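PDB 1YOC: hypothetical protein PA1835 from Pseudomonas aeruginosa, which is of unknown function but belongs to the hotdog-fold superfamily and is probably related to the PaaI-type thioesterases. Local coordinates for residues A16-M21 / I32-V37; A44-P49 / V105-D110. All blocks are in the same frame, centred on the assembly; numbering follows the deposited sequence.

In the fold
Both contacts lie in one hotdog fold, in adjoining parts of its sheet. Interaction 1 fastens helix 15-25 to the start of strand 35-40, an outermost strand of the antiparallel sheet within this chain; interaction 2 joins the next two strands inward, 43-48 and 105-110. They meet directly, since Gln-35 and Val-37 pair through their backbones with Thr-47 and Glu-45. Both are largely buried, but the chemistry differs. The helix relies on one phenylalanine ring, a glutamine amide and a bridging water, whereas the strand pair is held by six backbone hydrogen bonds, with apolar residues toward helix 63-81 and a mixed set, Glu-45, Thr-47, Arg-106 and Val-108, on the other face.

Interaction 1. Residues A16-M21 / I32-V37; sequences AQFSAM and IAPQFV
In this hotdog fold, helix 15-25 packs against the beginning of strand 35-40, outermost in the sheet of this chain, and Phe-18 is the residue that reaches across to Pro-34, Gln-35 and Phe-36. Its CG stands anti to the backbone N (chi1 176°), which carries the ring straight out from the helix toward the strand. There the ring edge meets backbone oxygen: Phe-18 CE2 lies 3.2 Å from Pro-34 O, close to the ring plane, so the weakly positive C-H rim faces the carbonyl. At the far end of the ring, Phe-18 CZ comes within 3.6 Å of Phe-36 CD2, approaching the edge of the Phe-36 ring in its plane. The two ring planes stand 77° apart with centroids at 5.9 Å. Met-7 of helix 2-13 touches both rings, while Leu-72 and Thr-76 of helix 63-81 pack on Phe-36, which ties the helix-strand contact into the core.

Gln-35 folds back at chi2, bringing its amide alongside the root of the Phe-18 side chain, which it passes in the opposite direction. Its OE1 sits 3.5 Å from Phe-18 CD2, and the amide plane is turned 57° from the ring. The other end of the amide, NE2, hydrogen-bonds to Pro-15 O at the start of the helix, an oxygen that also takes a hydrogen bond from Ser-19 OG. A water completes the polar side of the contact, bridging helix and loop: it lies 2.6 Å from Ser-19 OG and donates to Pro-34 O at 2.8 Å.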
ATOM      1  N   ALA B  16      23.277  -0.119   5.838  1.00 26.12           N
ATOM      2  CA  ALA B  16      22.857   0.457   7.110  1.00 26.60           C
ATOM      3  C   ALA B  16      22.704   1.990   6.998  1.00 26.17           C
ATOM      4  O   ALA B  16      21.817   2.589   7.622  1.00 26.65           O
ATOM      5  CB  ALA B  16      23.872   0.093   8.233  1.00 28.41           C
ATOM      6  N   GLN B  17      23.563   2.627   6.212  1.00 25.59           N
ATOM      7  CA  GLN B  17      23.451   4.078   6.052  1.00 25.14           C
ATOM      8  C   GLN B  17      22.205   4.383   5.210  1.00 22.60           C
ATOM      9  O   GLN B  17      21.498   5.348   5.472  1.00 21.67           O
ATOM     10  CB  GLN B  17      24.689   4.674   5.363  1.00 25.74           C
ATOM     11  CG  GLN B  17      26.040   4.517   6.141  1.00 30.66           C
ATOM     12  CD  GLN B  17      26.802   3.206   5.818  1.00 32.87           C
ATOM     13  OE1 GLN B  17      27.995   3.070   6.134  1.00 34.15           O
ATOM     14  NE2 GLN B  17      26.118   2.249   5.197  1.00 31.66           N
ATOM     15  N   PHE B  18      21.969   3.593   4.165  1.00 20.26           N
ATOM     16  CA  PHE B  18      20.781   3.834   3.323  1.00 17.97           C
ATOM     17  C   PHE B  18      19.544   3.660   4.193  1.00 16.47           C
ATOM     18  O   PHE B  18      18.600   4.465   4.124  1.00 17.05           O
ATOM     19  CB  PHE B  18      20.734   2.840   2.153  1.00 17.15           C
ATOM     20  CG  PHE B  18      19.512   2.963   1.314  1.00 16.54           C
ATOM     21  CD1 PHE B  18      19.466   3.888   0.250  1.00 16.48           C
ATOM     22  CD2 PHE B  18      18.377   2.229   1.626  1.00 18.19           C
ATOM     23  CE1 PHE B  18      18.311   4.088  -0.484  1.00 16.48           C
ATOM     24  CE2 PHE B  18      17.178   2.412   0.901  1.00 16.90           C
ATOM     25  CZ  PHE B  18      17.142   3.359  -0.169  1.00 17.05           C
ATOM     26  N   SER B  19      19.545   2.618   5.026  1.00 16.62           N
ATOM     27  CA  SER B  19      18.405   2.358   5.892  1.00 17.17           C
ATOM     28  C   SER B  19      18.126   3.511   6.839  1.00 17.35           C
ATOM     29  O   SER B  19      16.956   3.863   7.073  1.00 16.60           O
ATOM     30  CB  SER B  19      18.603   1.063   6.690  1.00 18.76           C
ATOM     31  OG  SER B  19      18.515  -0.083   5.843  1.00 18.06           O
ATOM     32  N   ALA B  20      19.179   4.111   7.382  1.00 17.17           N
ATOM     33  CA  ALA B  20      18.980   5.233   8.327  1.00 17.39           C
ATOM     34  C   ALA B  20      18.526   6.477   7.594  1.00 16.72           C
ATOM     35  O   ALA B  20      17.706   7.287   8.106  1.00 16.71           O
ATOM     36  CB  ALA B  20      20.276   5.531   9.095  1.00 18.42           C
ATOM     37  N   MET B  21      19.041   6.656   6.385  1.00 16.01           N
ATOM     38  CA  MET B  21      18.641   7.829   5.637  1.00 16.07           C
ATOM     39  C   MET B  21      17.148   7.716   5.280  1.00 15.94           C
ATOM     40  O   MET B  21      16.360   8.654   5.483  1.00 15.14           O
ATOM     41  CB  MET B  21      19.499   7.976   4.363  1.00 17.01           C
ATOM     42  CG  MET B  21      19.099   9.129   3.426  1.00 17.73           C
ATOM     43  SD  MET B  21      17.592   8.801   2.393  1.00 19.75           S
ATOM     44  CE  MET B  21      18.228   7.433   1.260  1.00 20.00           C
ATOM     45  N   ILE B  32       9.354  -1.194   5.343  1.00 10.09           N
ATOM     46  CA  ILE B  32       9.726  -2.463   4.684  1.00  9.82           C
ATOM     47  C   ILE B  32      11.250  -2.665   4.620  1.00 10.95           C
ATOM     48  O   ILE B  32      11.704  -3.679   4.098  1.00 12.12           O
ATOM     49  CB  ILE B  32       9.134  -2.610   3.254  1.00 10.06           C
ATOM     50  CG1 ILE B  32       9.631  -1.498   2.321  1.00 11.16           C
ATOM     51  CG2 ILE B  32       7.588  -2.568   3.313  1.00  9.99           C
ATOM     52  CD1 ILE B  32       9.259  -1.773   0.817  1.00  9.79           C
ATOM     53  N   ALA B  33      12.027  -1.735   5.181  1.00 11.82           N
ATOM     54  CA  ALA B  33      13.515  -1.841   5.205  1.00 12.63           C
ATOM     55  C   ALA B  33      14.067  -2.191   3.830  1.00 11.74           C
ATOM     56  O   ALA B  33      14.761  -3.179   3.643  1.00 12.91           O
ATOM     57  CB  ALA B  33      13.932  -2.919   6.236  1.00 14.04           C
ATOM     58  N   PRO B  34      13.786  -1.350   2.831  1.00 12.50           N
ATOM     59  CA  PRO B  34      14.249  -1.619   1.467  1.00 12.73           C
ATOM     60  C   PRO B  34      15.693  -1.216   1.146  1.00 13.51           C
ATOM     61  O   PRO B  34      16.341  -0.495   1.921  1.00 13.81           O
ATOM     62  CB  PRO B  34      13.253  -0.803   0.640  1.00 11.07           C
ATOM     63  CG  PRO B  34      13.152   0.505   1.501  1.00 11.62           C
ATOM     64  CD  PRO B  34      13.226   0.017   2.951  1.00 11.35           C
ATOM     65  N   GLN B  35      16.186  -1.716   0.014  1.00 11.90           N
ATOM     66  CA  GLN B  35      17.512  -1.332  -0.484  1.00 13.63           C
ATOM     67  C   GLN B  35      17.344  -1.226  -1.995  1.00 12.95           C
ATOM     68  O   GLN B  35      16.460  -1.886  -2.586  1.00 16.15           O
ATOM     69  CB  GLN B  35      18.553  -2.424  -0.189  1.00 14.14           C
ATOM     70  CG  GLN B  35      18.799  -2.674   1.296  1.00 14.90           C
ATOM     71  CD  GLN B  35      19.525  -1.493   1.938  1.00 17.58           C
ATOM     72  OE1 GLN B  35      20.206  -0.715   1.257  1.00 18.11           O
ATOM     73  NE2 GLN B  35      19.385  -1.360   3.242  1.00 17.48           N
ATOM     74  N   PHE B  36      18.133  -0.388  -2.633  1.00 13.61           N
ATOM     75  CA  PHE B  36      18.086  -0.337  -4.095  1.00 14.40           C
ATOM     76  C   PHE B  36      19.211  -1.236  -4.614  1.00 16.66           C
ATOM     77  O   PHE B  36      20.343  -1.221  -4.064  1.00 15.63           O
ATOM     78  CB  PHE B  36      18.377   1.065  -4.624  1.00 13.70           C
ATOM     79  CG  PHE B  36      17.158   1.924  -4.743  1.00 13.85           C
ATOM     80  CD1 PHE B  36      16.440   1.995  -5.943  1.00 15.21           C
ATOM     81  CD2 PHE B  36      16.702   2.646  -3.648  1.00 12.23           C
ATOM     82  CE1 PHE B  36      15.271   2.790  -6.022  1.00 14.70           C
ATOM     83  CE2 PHE B  36      15.570   3.420  -3.724  1.00 13.38           C
ATOM     84  CZ  PHE B  36      14.841   3.498  -4.917  1.00 14.60           C
ATOM     85  N   VAL B  37      18.900  -2.002  -5.665  1.00 16.36           N
ATOM     86  CA  VAL B  37      19.887  -2.856  -6.345  1.00 18.43           C
ATOM     87  C   VAL B  37      20.400  -1.983  -7.493  1.00 19.64           C
ATOM     88  O   VAL B  37      21.610  -1.941  -7.793  1.00 19.18           O
ATOM     89  CB  VAL B  37      19.247  -4.120  -6.965  1.00 20.32           C
ATOM     90  CG1 VAL B  37      20.303  -4.899  -7.807  1.00 22.89           C
ATOM     91  CG2 VAL B  37      18.698  -4.981  -5.881  1.00 21.31           C
TER
HETATM   92  O   HOH W   1      16.162   0.071   4.653  1.00 14.55           O

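Interaction 2. Residues A44-P49 / V105-D110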
ATOM      1  N   ALA B  44      14.609   1.005 -12.261  1.00 11.46           N
ATOM      2  CA  ALA B  44      14.847   0.941 -10.819  1.00 11.16           C
ATOM      3  C   ALA B  44      14.576  -0.480 -10.363  1.00 11.50           C
ATOM      4  O   ALA B  44      13.655  -1.168 -10.857  1.00 11.05           O
ATOM      5  CB  ALA B  44      13.945   1.914 -10.052  1.00 12.14           C
ATOM      6  N   GLU B  45      15.405  -0.934  -9.439  1.00 10.14           N
ATOM      7  CA  GLU B  45      15.234  -2.259  -8.885  1.00 12.32           C
ATOM      8  C   GLU B  45      15.513  -2.185  -7.399  1.00 11.08           C
ATOM      9  O   GLU B  45      16.574  -1.702  -6.972  1.00 11.68           O
ATOM     10  CB  GLU B  45      16.180  -3.256  -9.577  1.00 12.92           C
ATOM     11  CG  GLU B  45      16.034  -4.696  -9.092  1.00 14.60           C
ATOM     12  CD  GLU B  45      17.012  -5.641  -9.820  1.00 20.57           C
ATOM     13  OE1 GLU B  45      17.452  -5.315 -10.945  1.00 20.81           O
ATOM     14  OE2 GLU B  45      17.333  -6.714  -9.278  1.00 23.10           O
ATOM     15  N   VAL B  46      14.537  -2.642  -6.619  1.00 11.85           N
ATOM     16  CA  VAL B  46      14.649  -2.596  -5.154  1.00 12.49           C
ATOM     17  C   VAL B  46      14.407  -3.978  -4.561  1.00 13.84           C
ATOM     18  O   VAL B  46      13.740  -4.848  -5.168  1.00 14.93           O
ATOM     19  CB  VAL B  46      13.589  -1.622  -4.497  1.00 15.55           C
ATOM     20  CG1 VAL B  46      13.658  -0.215  -5.118  1.00 13.08           C
ATOM     21  CG2 VAL B  46      12.240  -2.168  -4.652  1.00 18.91           C
ATOM     22  N   THR B  47      14.950  -4.192  -3.375  1.00 12.49           N
ATOM     23  CA  THR B  47      14.721  -5.469  -2.711  1.00 13.94           C
ATOM     24  C   THR B  47      14.312  -5.155  -1.273  1.00 13.04           C
ATOM     25  O   THR B  47      14.604  -4.078  -0.792  1.00 12.00           O
ATOM     26  CB  THR B  47      16.022  -6.325  -2.615  1.00 14.64           C
ATOM     27  OG1 THR B  47      17.042  -5.569  -1.931  1.00 13.61           O
ATOM     28  CG2 THR B  47      16.550  -6.689  -4.009  1.00 15.13           C
ATOM     29  N   PHE B  48      13.566  -6.048  -0.619  1.00 12.38           N
ATOM     30  CA  PHE B  48      13.330  -5.852   0.809  1.00 11.00           C
ATOM     31  C   PHE B  48      13.218  -7.264   1.416  1.00 13.02           C
ATOM     32  O   PHE B  48      12.758  -8.218   0.765  1.00 11.87           O
ATOM     33  CB  PHE B  48      12.131  -4.927   1.139  1.00 11.10           C
ATOM     34  CG  PHE B  48      10.767  -5.521   0.867  1.00 11.53           C
ATOM     35  CD1 PHE B  48      10.089  -6.214   1.860  1.00 12.39           C
ATOM     36  CD2 PHE B  48      10.127  -5.278  -0.367  1.00 10.61           C
ATOM     37  CE1 PHE B  48       8.740  -6.667   1.651  1.00 11.86           C
ATOM     38  CE2 PHE B  48       8.805  -5.710  -0.602  1.00 10.12           C
ATOM     39  CZ  PHE B  48       8.108  -6.394   0.393  1.00 10.38           C
ATOM     40  N   PRO B  49      13.650  -7.421   2.671  1.00 12.10           N
ATOM     41  CA  PRO B  49      13.582  -8.763   3.266  1.00 13.87           C
ATOM     42  C   PRO B  49      12.273  -9.218   3.883  1.00 14.79           C
ATOM     43  O   PRO B  49      11.503  -8.432   4.437  1.00 15.12           O
ATOM     44  CB  PRO B  49      14.685  -8.719   4.324  1.00 16.19           C
ATOM     45  CG  PRO B  49      14.521  -7.291   4.870  1.00 14.34           C
ATOM     46  CD  PRO B  49      14.312  -6.458   3.559  1.00 13.15           C
ATOM     47  N   VAL B 105      11.784 -10.189  -1.329  1.00 12.77           N
ATOM     48  CA  VAL B 105      11.212  -9.618  -2.541  1.00 12.96           C
ATOM     49  C   VAL B 105      12.143  -8.727  -3.357  1.00 13.00           C
ATOM     50  O   VAL B 105      12.977  -8.001  -2.798  1.00 11.36           O
ATOM     51  CB  VAL B 105       9.949  -8.774  -2.141  1.00 13.06           C
ATOM     52  CG1 VAL B 105       9.257  -8.257  -3.377  1.00 11.78           C
ATOM     53  CG2 VAL B 105       8.961  -9.669  -1.361  1.00 11.30           C
ATOM     54  N   ARG B 106      12.013  -8.819  -4.680  1.00 13.30           N
ATOM     55  CA  ARG B 106      12.776  -7.987  -5.619  1.00 14.58           C
ATOM     56  C   ARG B 106      11.698  -7.314  -6.503  1.00 13.94           C
ATOM     57  O   ARG B 106      10.863  -7.997  -7.087  1.00 15.73           O
ATOM     58  CB  ARG B 106      13.686  -8.880  -6.488  1.00 14.71           C
ATOM     59  CG  ARG B 106      14.641  -8.161  -7.484  1.00 19.61           C
ATOM     60  CD  ARG B 106      15.585  -9.218  -8.221  1.00 21.41           C
ATOM     61  NE  ARG B 106      15.062  -9.645  -9.545  1.00 30.95           N
ATOM     62  CZ  ARG B 106      14.517 -10.841  -9.804  1.00 32.42           C
ATOM     63  NH1 ARG B 106      14.409 -11.751  -8.840  1.00 33.84           N
ATOM     64  NH2 ARG B 106      14.074 -11.142 -11.025  1.00 32.19           N
ATOM     65  N   ALA B 107      11.698  -5.986  -6.577  1.00 11.64           N
ATOM     66  CA  ALA B 107      10.707  -5.308  -7.398  1.00 12.37           C
ATOM     67  C   ALA B 107      11.428  -4.577  -8.504  1.00 13.23           C
ATOM     68  O   ALA B 107      12.393  -3.860  -8.255  1.00 14.00           O
ATOM     69  CB  ALA B 107       9.878  -4.321  -6.519  1.00 12.20           C
ATOM     70  N   VAL B 108      10.939  -4.739  -9.732  1.00 10.56           N
ATOM     71  CA  VAL B 108      11.570  -4.133 -10.885  1.00 11.97           C
ATOM     72  C   VAL B 108      10.634  -3.173 -11.590  1.00 11.50           C
ATOM     73  O   VAL B 108       9.492  -3.524 -11.910  1.00 12.38           O
ATOM     74  CB  VAL B 108      12.004  -5.248 -11.890  1.00 12.91           C
ATOM     75  CG1 VAL B 108      12.582  -4.605 -13.159  1.00 15.07           C
ATOM     76  CG2 VAL B 108      13.016  -6.229 -11.221  1.00 14.55           C
ATOM     77  N   ALA B 109      11.118  -1.951 -11.831  1.00 10.96           N
ATOM     78  CA  ALA B 109      10.333  -0.944 -12.535  1.00 11.62           C
ATOM     79  C   ALA B 109      11.104  -0.682 -13.827  1.00 11.99           C
ATOM     80  O   ALA B 109      12.157  -0.025 -13.832  1.00 11.16           O
ATOM     81  CB  ALA B 109      10.206   0.391 -11.646  1.00 11.68           C
ATOM     82  N   ASP B 110      10.593  -1.234 -14.927  1.00 12.74           N
ATOM     83  CA  ASP B 110      11.248  -1.089 -16.248  1.00 12.30           C
ATOM     84  C   ASP B 110      10.679   0.135 -16.953  1.00 12.55           C
ATOM     85  O   ASP B 110       9.540   0.092 -17.421  1.00 14.17           O
ATOM     86  CB  ASP B 110      10.933  -2.370 -17.047  1.00 12.63           C
ATOM     87  CG  ASP B 110      11.465  -2.341 -18.480  1.00 13.92           C
ATOM     88  OD1 ASP B 110      12.013  -1.309 -18.914  1.00 11.28           O
ATOM     89  OD2 ASP B 110      11.339  -3.389 -19.146  1.00 14.95           O
TER
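Strands 43-48 and 105-110 are antiparallel neighbours in the hotdog sheet, and Glu-45 leans across from one to touch Arg-106 and Val-108 on the other. From CB the Glu-45 chain runs fully extended (chi1 and chi2 both near 180°), CB passing 4.1 Å from Ala-107 O. Next, CG packs beside Val-108 CG2 at 4.0 Å, the two side chains pointing the same way. At the tip OE2 lies 3.2 Å from Arg-106 CD and makes a long salt bridge to NE, at the guanidinium edge; OE1 turns to Tyr-43 OH. Arg-106 has a second anion, Asp-132, and a cation-pi partner in Tyr-129, so its positive charge is probably divided among these partners.

Between the two backbones, six hydrogen bonds join Ala-44 to Ala-109, Val-46 to Ala-107 and Phe-48 to Val-105. The side chains of these pairs line the opposite face, where Phe-48, Val-105 and Ala-109 meet helix 63-81. Val-46 CG2 rests 3.7 Å from Ala-107 CB. At the end of the pairing Val-105 CB lies over one face of the Phe-48 ring, offset toward its rim, in a CH-pi contact, 4.0 Å from the ring centroid and 25° off the normal.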